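Local coordinates for protein acetyl-CoA acetyltransferase (Mycobacterium smegmatis, PDB 4EGV) that belongs to the thiolase family as a monomeric thiolase-like protein and probably has acyltransferase activity, at residues A[200-205]-A[353-358]; A[133-138]-A[280-285]; A[368-371]-A[375-378]. All coordinates share one frame; numbering follows the deposited sequence.

Contact 1 of 3, residues A[200-205]-A[353-358]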
ATOM      1  N   ASN A 200       4.484   9.820 -13.831  1.00 38.26           N
ATOM      2  CA  ASN A 200       4.692  10.755 -14.903  1.00 38.84           C
ATOM      3  C   ASN A 200       3.383  11.271 -15.451  1.00 39.40           C
ATOM      4  O   ASN A 200       3.305  12.346 -15.957  1.00 39.70           O
ATOM      5  CB  ASN A 200       5.546  10.138 -15.987  1.00 38.62           C
ATOM      6  CG  ASN A 200       6.974  10.181 -15.677  1.00 37.99           C
ATOM      7  OD1 ASN A 200       7.432  11.060 -15.045  1.00 37.77           O
ATOM      8  ND2 ASN A 200       7.681   9.218 -16.119  1.00 36.83           N
ATOM      9  N   ALA A 201       2.340  10.501 -15.287  1.00 40.16           N
ATOM     10  CA  ALA A 201       0.977  10.958 -15.593  1.00 41.18           C
ATOM     11  C   ALA A 201       0.451  12.058 -14.632  1.00 41.88           C
ATOM     12  O   ALA A 201      -0.317  12.930 -15.045  1.00 41.83           O
ATOM     13  CB  ALA A 201       0.025   9.791 -15.685  1.00 40.36           C
ATOM     14  N   ARG A 202       0.871  12.008 -13.369  1.00 42.59           N
ATOM     15  CA  ARG A 202       0.496  12.998 -12.374  1.00 43.56           C
ATOM     16  C   ARG A 202       1.303  14.267 -12.598  1.00 44.57           C
ATOM     17  O   ARG A 202       0.832  15.382 -12.370  1.00 44.59           O
ATOM     18  CB  ARG A 202       0.740  12.456 -10.968  1.00 43.50           C
ATOM     19  CG  ARG A 202       0.330  13.370  -9.855  1.00 42.52           C
ATOM     20  CD  ARG A 202       0.651  12.826  -8.505  1.00 42.17           C
ATOM     21  NE  ARG A 202       0.412  13.841  -7.492  1.00 42.60           N
ATOM     22  CZ  ARG A 202       1.325  14.709  -7.055  1.00 42.53           C
ATOM     23  NH1 ARG A 202       2.557  14.654  -7.526  1.00 41.00           N
ATOM     24  NH2 ARG A 202       1.005  15.630  -6.139  1.00 40.82           N
ATOM     25  N   ARG A 203       2.530  14.091 -13.055  1.00 45.67           N
ATOM     26  CA  ARG A 203       3.355  15.229 -13.410  1.00 46.97           C
ATOM     27  C   ARG A 203       2.769  16.028 -14.574  1.00 47.81           C
ATOM     28  O   ARG A 203       2.836  17.260 -14.576  1.00 47.52           O
ATOM     29  CB  ARG A 203       4.783  14.805 -13.718  1.00 46.80           C
ATOM     30  CG  ARG A 203       5.677  15.990 -13.949  1.00 47.00           C
ATOM     31  CD  ARG A 203       7.094  15.656 -14.228  1.00 47.65           C
ATOM     32  NE  ARG A 203       7.277  14.986 -15.508  1.00 48.38           N
ATOM     33  CZ  ARG A 203       7.364  15.590 -16.683  1.00 47.59           C
ATOM     34  NH1 ARG A 203       7.270  16.882 -16.749  1.00 48.31           N
ATOM     35  NH2 ARG A 203       7.552  14.895 -17.788  1.00 47.67           N
ATOM     36  N   ALA A 204       2.208  15.314 -15.552  1.00 49.18           N
ATOM     37  CA  ALA A 204       1.463  15.912 -16.666  1.00 50.37           C
ATOM     38  C   ALA A 204       0.306  16.776 -16.197  1.00 51.24           C
ATOM     39  O   ALA A 204       0.297  17.964 -16.453  1.00 51.44           O
ATOM     40  CB  ALA A 204       0.965  14.836 -17.601  1.00 50.30           C
ATOM     41  N   ARG A 205      -0.653  16.178 -15.488  1.00 52.24           N
ATOM     42  CA  ARG A 205      -1.803  16.913 -14.964  1.00 53.18           C
ATOM     43  C   ARG A 205      -1.442  18.158 -14.144  1.00 53.29           C
ATOM     44  O   ARG A 205      -2.084  19.175 -14.296  1.00 53.62           O
ATOM     45  CB  ARG A 205      -2.761  16.010 -14.187  1.00 53.29           C
ATOM     46  CG  ARG A 205      -4.101  16.689 -13.918  1.00 55.26           C
ATOM     47  CD  ARG A 205      -4.930  15.993 -12.875  1.00 57.79           C
ATOM     48  NE  ARG A 205      -4.369  16.060 -11.524  1.00 59.24           N
ATOM     49  CZ  ARG A 205      -3.789  15.037 -10.906  1.00 60.08           C
ATOM     50  NH1 ARG A 205      -3.663  13.868 -11.525  1.00 60.61           N
ATOM     51  NH2 ARG A 205      -3.319  15.184  -9.679  1.00 59.03           N
ATOM     52  N   ILE A 353      -3.414  10.390  -2.239  1.00 45.44           N
ATOM     53  CA  ILE A 353      -4.348  10.606  -1.134  1.00 46.72           C
ATOM     54  C   ILE A 353      -4.416  12.091  -0.832  1.00 47.81           C
ATOM     55  O   ILE A 353      -5.493  12.674  -0.746  1.00 48.26           O
ATOM     56  CB  ILE A 353      -3.979   9.828   0.120  1.00 46.58           C
ATOM     57  CG1 ILE A 353      -4.205   8.346  -0.108  1.00 45.74           C
ATOM     58  CG2 ILE A 353      -4.797  10.310   1.302  1.00 46.17           C
ATOM     59  CD1 ILE A 353      -5.516   8.004  -0.760  1.00 45.50           C
ATOM     60  N   CYS A 354      -3.245  12.697  -0.747  1.00 48.62           N
ATOM     61  CA  CYS A 354      -3.090  14.126  -0.562  1.00 49.44           C
ATOM     62  C   CYS A 354      -3.807  15.039  -1.576  1.00 49.88           C
ATOM     63  O   CYS A 354      -4.356  16.063  -1.211  1.00 50.04           O
ATOM     64  CB  CYS A 354      -1.600  14.438  -0.504  1.00 49.54           C
ATOM     65  SG  CYS A 354      -0.795  13.698   0.947  1.00 48.41           S
ATOM     66  N   ASP A 355      -3.794  14.656  -2.842  1.00 50.55           N
ATOM     67  CA  ASP A 355      -4.426  15.401  -3.916  1.00 50.91           C
ATOM     68  C   ASP A 355      -5.930  15.418  -3.871  1.00 51.41           C
ATOM     69  O   ASP A 355      -6.520  16.441  -4.142  1.00 51.73           O
ATOM     70  CB  ASP A 355      -4.041  14.821  -5.261  1.00 50.96           C
ATOM     71  CG  ASP A 355      -2.637  15.147  -5.664  1.00 50.41           C
ATOM     72  OD1 ASP A 355      -1.981  15.989  -5.030  1.00 48.15           O
ATOM     73  OD2 ASP A 355      -2.200  14.545  -6.646  1.00 49.89           O
ATOM     74  N   GLY A 356      -6.556  14.287  -3.566  1.00 51.83           N
ATOM     75  CA  GLY A 356      -8.013  14.211  -3.558  1.00 52.18           C
ATOM     76  C   GLY A 356      -8.672  14.540  -2.234  1.00 52.33           C
ATOM     77  O   GLY A 356      -9.882  14.594  -2.142  1.00 51.95           O
ATOM     78  N   THR A 357      -7.870  14.775  -1.211  1.00 52.95           N
ATOM     79  CA  THR A 357      -8.369  14.874   0.145  1.00 53.72           C
ATOM     80  C   THR A 357      -8.132  16.251   0.752  1.00 53.90           C
ATOM     81  O   THR A 357      -8.786  16.628   1.684  1.00 53.57           O
ATOM     82  CB  THR A 357      -7.716  13.791   1.017  1.00 53.76           C
ATOM     83  OG1 THR A 357      -8.380  13.732   2.265  1.00 55.47           O
ATOM     84  CG2 THR A 357      -6.283  14.105   1.309  1.00 53.68           C
ATOM     85  N   GLY A 358      -7.176  16.985   0.208  1.00 54.46           N
ATOM     86  CA  GLY A 358      -6.802  18.287   0.718  1.00 55.19           C
ATOM     87  C   GLY A 358      -5.613  18.276   1.650  1.00 55.70           C
ATOM     88  O   GLY A 358      -4.981  19.296   1.829  1.00 55.69           O
TER
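Asp355 joins two arginines, Arg202 and Arg205, in a salt-bridge network between two helices. The arginines lie near the C-terminal end of helix 191-206, Asp355 lies on helix 348-357, and the network links them through long side chains. The backbones stay well apart. The closest CA atoms, those of Arg202 and Asp355, are 10.1 Å from each other, so side chains alone make the contact. Arg202 grips the carboxylate side-on. Its NE bonds Asp355 OD2 at 2.8 Å, and its NH2 bonds Asp355 OD1 at 3.2 Å in a nearly straight line. The guanidinium and carboxylate planes are only 10° apart, and the bond to OD1 uses the syn lone pair of that oxygen. Arg202 gets there with CG anti to its backbone N (chi1 -177°) and the chain extended as far as NE. Arg205 has its chain bent at chi3 and brings NH2 to Asp355 OD2 at 3.3 Å. This bond is weak, and the Arg205 guanidinium stands nearly perpendicular to the carboxylate, at 83°. OD2 therefore carries both arginines, while OD1 is bonded by Arg202. Two positive groups next to the carboxylate would be expected to keep it ionised. Phe351, one turn before Asp355, makes a cation-pi contact with Arg202. This is an interhelical salt-bridge network, partly exposed, with one acid shared by two arginines three residues apart on the same helix.

Contact 2 of 3, residues A[133-138]-A[280-285]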
ATOM      1  N   GLU A 133     -20.219 -15.121  13.595  1.00 48.94           N
ATOM      2  CA  GLU A 133     -19.284 -15.872  12.768  1.00 49.12           C
ATOM      3  C   GLU A 133     -18.024 -16.317  13.507  1.00 47.82           C
ATOM      4  O   GLU A 133     -17.729 -17.510  13.574  1.00 47.27           O
ATOM      5  CB  GLU A 133     -18.900 -15.059  11.528  1.00 49.94           C
ATOM      6  N   ASN A 134     -17.274 -15.362  14.048  1.00 46.86           N
ATOM      7  CA  ASN A 134     -16.001 -15.674  14.621  1.00 45.98           C
ATOM      8  C   ASN A 134     -15.890 -14.964  15.956  1.00 45.43           C
ATOM      9  O   ASN A 134     -16.669 -14.081  16.213  1.00 44.97           O
ATOM     10  CB  ASN A 134     -14.904 -15.267  13.645  1.00 46.27           C
ATOM     11  CG  ASN A 134     -14.804 -16.182  12.470  1.00 44.95           C
ATOM     12  OD1 ASN A 134     -14.187 -17.183  12.541  1.00 43.87           O
ATOM     13  ND2 ASN A 134     -15.424 -15.826  11.387  1.00 44.72           N
ATOM     14  N   ASP A 135     -14.946 -15.361  16.799  1.00 45.12           N
ATOM     15  CA  ASP A 135     -14.799 -14.817  18.149  1.00 45.15           C
ATOM     16  C   ASP A 135     -13.390 -14.355  18.504  1.00 43.57           C
ATOM     17  O   ASP A 135     -13.183 -13.341  19.044  1.00 43.14           O
ATOM     18  CB  ASP A 135     -15.246 -15.842  19.186  1.00 46.32           C
ATOM     19  CG  ASP A 135     -16.734 -16.033  19.240  1.00 49.36           C
ATOM     20  OD1 ASP A 135     -17.458 -15.083  19.421  1.00 50.04           O
ATOM     21  OD2 ASP A 135     -17.176 -17.145  19.115  1.00 51.52           O
ATOM     22  N   VAL A 136     -12.422 -15.156  18.220  1.00 41.89           N
ATOM     23  CA  VAL A 136     -11.007 -14.808  18.356  1.00 39.97           C
ATOM     24  C   VAL A 136     -10.205 -15.140  17.097  1.00 38.71           C
ATOM     25  O   VAL A 136     -10.142 -16.283  16.657  1.00 37.74           O
ATOM     26  CB  VAL A 136     -10.343 -15.470  19.573  1.00 39.99           C
ATOM     27  CG1 VAL A 136      -8.937 -14.924  19.792  1.00 38.53           C
ATOM     28  CG2 VAL A 136     -11.188 -15.288  20.795  1.00 39.64           C
ATOM     29  N   VAL A 137      -9.587 -14.119  16.533  1.00 37.06           N
ATOM     30  CA  VAL A 137      -8.894 -14.262  15.290  1.00 35.65           C
ATOM     31  C   VAL A 137      -7.462 -13.777  15.435  1.00 34.00           C
ATOM     32  O   VAL A 137      -7.200 -12.796  16.078  1.00 33.22           O
ATOM     33  CB  VAL A 137      -9.622 -13.454  14.178  1.00 36.16           C
ATOM     34  CG1 VAL A 137      -8.858 -13.496  12.821  1.00 36.30           C
ATOM     35  CG2 VAL A 137     -11.059 -13.930  14.019  1.00 35.32           C
ATOM     36  N   LEU A 138      -6.540 -14.496  14.823  1.00 32.53           N
ATOM     37  CA  LEU A 138      -5.142 -14.082  14.717  1.00 30.92           C
ATOM     38  C   LEU A 138      -4.734 -13.874  13.262  1.00 30.06           C
ATOM     39  O   LEU A 138      -4.888 -14.737  12.437  1.00 29.14           O
ATOM     40  CB  LEU A 138      -4.186 -15.090  15.396  1.00 30.91           C
ATOM     41  CG  LEU A 138      -2.705 -14.682  15.459  1.00 30.28           C
ATOM     42  CD1 LEU A 138      -2.541 -13.385  16.275  1.00 29.95           C
ATOM     43  CD2 LEU A 138      -1.823 -15.761  16.020  1.00 26.65           C
ATOM     44  N   VAL A 280     -15.448  -8.008  22.221  1.00 42.31           N
ATOM     45  CA  VAL A 280     -15.390  -7.444  23.559  1.00 43.48           C
ATOM     46  C   VAL A 280     -15.799  -8.463  24.665  1.00 44.18           C
ATOM     47  O   VAL A 280     -15.246  -8.470  25.760  1.00 43.85           O
ATOM     48  CB  VAL A 280     -16.179  -6.088  23.521  1.00 43.61           C
ATOM     49  CG1 VAL A 280     -17.012  -5.792  24.743  1.00 43.91           C
ATOM     50  CG2 VAL A 280     -15.259  -4.956  23.128  1.00 43.57           C
ATOM     51  N   GLU A 281     -16.733  -9.341  24.340  1.00 45.36           N
ATOM     52  CA  GLU A 281     -17.125 -10.444  25.180  1.00 47.23           C
ATOM     53  C   GLU A 281     -16.016 -11.454  25.414  1.00 47.12           C
ATOM     54  O   GLU A 281     -15.821 -11.923  26.520  1.00 47.20           O
ATOM     55  CB  GLU A 281     -18.308 -11.145  24.558  1.00 48.10           C
ATOM     56  CG  GLU A 281     -18.877 -12.290  25.377  1.00 53.00           C
ATOM     57  CD  GLU A 281     -19.958 -13.075  24.625  1.00 59.46           C
ATOM     58  OE1 GLU A 281     -20.091 -12.963  23.370  1.00 61.48           O
ATOM     59  OE2 GLU A 281     -20.697 -13.810  25.298  1.00 60.55           O
ATOM     60  N   SER A 282     -15.294 -11.813  24.373  1.00 47.30           N
ATOM     61  CA  SER A 282     -14.106 -12.644  24.559  1.00 47.26           C
ATOM     62  C   SER A 282     -12.978 -11.951  25.327  1.00 47.22           C
ATOM     63  O   SER A 282     -12.255 -12.580  26.080  1.00 47.01           O
ATOM     64  CB  SER A 282     -13.585 -13.154  23.228  1.00 46.96           C
ATOM     65  OG  SER A 282     -14.500 -14.015  22.622  1.00 45.63           O
ATOM     66  N   ALA A 283     -12.852 -10.649  25.164  1.00 47.58           N
ATOM     67  CA  ALA A 283     -11.853  -9.891  25.896  1.00 48.65           C
ATOM     68  C   ALA A 283     -12.077  -9.888  27.404  1.00 49.64           C
ATOM     69  O   ALA A 283     -11.136  -9.923  28.159  1.00 49.16           O
ATOM     70  CB  ALA A 283     -11.766  -8.492  25.363  1.00 48.24           C
ATOM     71  N   ARG A 284     -13.338  -9.829  27.832  1.00 51.50           N
ATOM     72  CA  ARG A 284     -13.693  -9.880  29.248  1.00 52.64           C
ATOM     73  C   ARG A 284     -13.498 -11.290  29.823  1.00 53.34           C
ATOM     74  O   ARG A 284     -12.909 -11.439  30.881  1.00 53.48           O
ATOM     75  CB  ARG A 284     -15.118  -9.377  29.452  1.00 52.78           C
ATOM     76  CG  ARG A 284     -15.209  -7.861  29.506  1.00 53.75           C
ATOM     77  CD  ARG A 284     -16.627  -7.422  29.687  1.00 55.56           C
ATOM     78  NE  ARG A 284     -16.866  -6.067  29.177  1.00 56.14           N
ATOM     79  CZ  ARG A 284     -17.748  -5.758  28.205  1.00 55.91           C
ATOM     80  NH1 ARG A 284     -18.521  -6.701  27.614  1.00 53.89           N
ATOM     81  NH2 ARG A 284     -17.881  -4.490  27.846  1.00 53.80           N
ATOM     82  N   LYS A 285     -13.961 -12.307  29.093  1.00 54.31           N
ATOM     83  CA  LYS A 285     -13.863 -13.731  29.457  1.00 55.47           C
ATOM     84  C   LYS A 285     -12.447 -14.208  29.711  1.00 55.19           C
ATOM     85  O   LYS A 285     -12.197 -14.912  30.648  1.00 54.48           O
ATOM     86  CB  LYS A 285     -14.510 -14.584  28.364  1.00 56.07           C
ATOM     87  CG  LYS A 285     -15.096 -15.911  28.828  1.00 59.10           C
ATOM     88  CD  LYS A 285     -16.530 -16.121  28.242  1.00 64.97           C
ATOM     89  CE  LYS A 285     -16.582 -16.385  26.706  1.00 67.27           C
ATOM     90  NZ  LYS A 285     -16.221 -17.793  26.389  1.00 67.49           N
TER
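Ser282 has more surface buried here than any other residue of the two segments. It lies in the first turn of helix 280-286 and directs its side chain at the start of strand 136-143. Asp135 and Val136 receive it. The CA atoms of Asp135 and Ser282 are 6.8 Å apart, the nearest pair of the contact. The hydroxyl sits beside the Asp135 backbone, with Ser282 OG 3.9 Å from Asp135 O. The same OG lies 4.0 Å from Asp135 CB, so it also rests against the root of the acidic side chain. Val136 contributes one branch, and its CG2 is 4.0 Å from Ser282 CB. The valine has CG1 anti to the backbone N (chi1 -172°), which leaves CG2 beside that N as the methyl that touches the serine. Ser282 OG is hydrogen-bonded to Ser279 OG at the end of strand 271-279. Val136 also packs on Leu276 and Met278 of that strand, and its backbone N is held by Asp69. Asp135 and Glu281 are both acidic, and their OD1 and OE1 atoms are 5.2 Å apart. Mild repulsion may act between them. No hydrogen bond or salt bridge crosses the contact, so the two sides meet by van der Waals contact alone, and the serine hydroxyl bonds Ser279 on its own side.

Contact 3 of 3, residues A[368-371]-A[375-378]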
ATOM      1  N   THR A 368       3.422   9.027   8.036  1.00 41.91           N
ATOM      2  CA  THR A 368       3.849   7.665   8.349  1.00 41.19           C
ATOM      3  C   THR A 368       4.075   7.431   9.840  1.00 40.58           C
ATOM      4  O   THR A 368       4.445   8.308  10.588  1.00 40.10           O
ATOM      5  CB  THR A 368       5.106   7.249   7.526  1.00 41.27           C
ATOM      6  OG1 THR A 368       5.345   5.861   7.705  1.00 39.99           O
ATOM      7  CG2 THR A 368       6.348   8.052   7.944  1.00 40.69           C
ATOM      8  N   LEU A 369       3.811   6.229  10.262  1.00 40.35           N
ATOM      9  CA  LEU A 369       4.052   5.867  11.614  1.00 40.88           C
ATOM     10  C   LEU A 369       5.252   4.941  11.701  1.00 40.63           C
ATOM     11  O   LEU A 369       5.833   4.768  12.734  1.00 40.07           O
ATOM     12  CB  LEU A 369       2.832   5.136  12.132  1.00 41.10           C
ATOM     13  CG  LEU A 369       1.655   6.002  12.489  1.00 41.67           C
ATOM     14  CD1 LEU A 369       0.453   5.111  12.790  1.00 41.62           C
ATOM     15  CD2 LEU A 369       2.033   6.843  13.680  1.00 41.66           C
ATOM     16  N   THR A 370       5.592   4.349  10.579  1.00 41.02           N
ATOM     17  CA  THR A 370       6.546   3.293  10.510  1.00 41.83           C
ATOM     18  C   THR A 370       7.876   3.805   9.945  1.00 41.90           C
ATOM     19  O   THR A 370       8.957   3.452  10.402  1.00 41.12           O
ATOM     20  CB  THR A 370       5.952   2.188   9.630  1.00 41.79           C
ATOM     21  OG1 THR A 370       4.967   1.472  10.369  1.00 42.63           O
ATOM     22  CG2 THR A 370       6.979   1.245   9.236  1.00 42.47           C
ATOM     23  N   GLY A 371       7.768   4.636   8.958  1.00 42.31           N
ATOM     24  CA  GLY A 371       8.921   5.074   8.261  1.00 43.04           C
ATOM     25  C   GLY A 371       8.756   4.817   6.805  1.00 43.83           C
ATOM     26  O   GLY A 371       9.464   5.355   6.038  1.00 43.58           O
ATOM     27  N   PHE A 375      12.335   2.698   3.090  1.00 44.29           N
ATOM     28  CA  PHE A 375      13.200   2.936   4.221  1.00 42.65           C
ATOM     29  C   PHE A 375      13.064   1.964   5.356  1.00 41.57           C
ATOM     30  O   PHE A 375      14.004   1.605   5.950  1.00 40.84           O
ATOM     31  CB  PHE A 375      13.042   4.372   4.726  1.00 42.98           C
ATOM     32  CG  PHE A 375      12.953   5.394   3.656  1.00 42.43           C
ATOM     33  CD1 PHE A 375      14.051   5.773   2.955  1.00 42.27           C
ATOM     34  CD2 PHE A 375      11.761   5.958   3.323  1.00 40.83           C
ATOM     35  CE1 PHE A 375      13.932   6.690   1.957  1.00 42.01           C
ATOM     36  CE2 PHE A 375      11.674   6.854   2.354  1.00 39.69           C
ATOM     37  CZ  PHE A 375      12.747   7.227   1.676  1.00 40.57           C
ATOM     38  N   PHE A 376      11.854   1.573   5.647  1.00 40.33           N
ATOM     39  CA  PHE A 376      11.523   0.641   6.711  1.00 39.60           C
ATOM     40  C   PHE A 376      12.055  -0.763   6.435  1.00 39.79           C
ATOM     41  O   PHE A 376      12.456  -1.453   7.359  1.00 39.24           O
ATOM     42  CB  PHE A 376      10.008   0.617   6.990  1.00 39.22           C
ATOM     43  CG  PHE A 376       9.589  -0.365   8.081  1.00 37.60           C
ATOM     44  CD1 PHE A 376       9.938  -0.157   9.413  1.00 36.24           C
ATOM     45  CD2 PHE A 376       8.821  -1.487   7.777  1.00 36.47           C
ATOM     46  CE1 PHE A 376       9.538  -1.044  10.412  1.00 34.01           C
ATOM     47  CE2 PHE A 376       8.420  -2.383   8.774  1.00 34.59           C
ATOM     48  CZ  PHE A 376       8.803  -2.168  10.085  1.00 34.11           C
ATOM     49  N   GLY A 377      12.062  -1.151   5.159  1.00 40.33           N
ATOM     50  CA  GLY A 377      12.488  -2.462   4.713  1.00 41.30           C
ATOM     51  C   GLY A 377      11.315  -3.335   4.366  1.00 42.43           C
ATOM     52  O   GLY A 377      10.258  -3.265   5.011  1.00 42.41           O
ATOM     53  N   GLY A 378      11.488  -4.157   3.341  1.00 43.19           N
ATOM     54  CA  GLY A 378      10.452  -5.102   2.961  1.00 44.00           C
ATOM     55  C   GLY A 378      10.063  -4.989   1.512  1.00 44.57           C
ATOM     56  O   GLY A 378      10.339  -3.995   0.888  1.00 44.51           O
TER
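A threonine methyl sits over the face of a phenylalanine ring only six residues further along the chain. Thr370 CG2 is 3.4 Å from the centroid of the Phe376 ring and 17° off the ring normal, a CH-pi contact. The methyl is offset toward the rim, on the side of Phe376 CG and CD1. Thr370 has CG2 anti to its backbone N (chi1 -76° for OG1), which turns the methyl rather than the hydroxyl to the ring. The adjoining Phe375 is used differently. Its ring edge meets the backbone, with CD2 3.6 Å from Gly371 O, near the ring plane. The loop is held from within by Thr368. Its OG1 accepts from Thr370 N at 3.3 Å and from Gly371 N at 3.0 Å, so one oxygen fixes two consecutive peptide groups. Asp341 adds a bond to Leu369 N, and Asn231 bonds Thr370 O. Phe375 packs on helix 210-230, and the Phe376 ring meets that of His386. Gly371 and Gly377 both have positive phi, Gly377 where the chain leaves the short helix 373-376. The pattern is typical of an ST turn and ST motif leading into a short helix, whose last aromatic folds back on the turn.

Overall arrangement
From the N terminus, the chain first passes 133-138, at the start of strand 136-143, and later 200-205, on helix 191-206. Contact 2 then closes a long loop when 280-285 returns to 133-138. Contact 1 closes a second one when 353-358 reaches 200-205, so the two cross along the chain. They lie on opposite sides of the chain's centre, with centres 41 Å apart. Contact 2 ties the start of strand 136-143 to the helix that follows its antiparallel neighbour, strand 271-279, and contact 1 ties two helices. Contact 3 opens after both are closed and shuts a short local loop. Its centre is 22 Å from that of contact 1 and 30 Å from that of contact 2. None touches another.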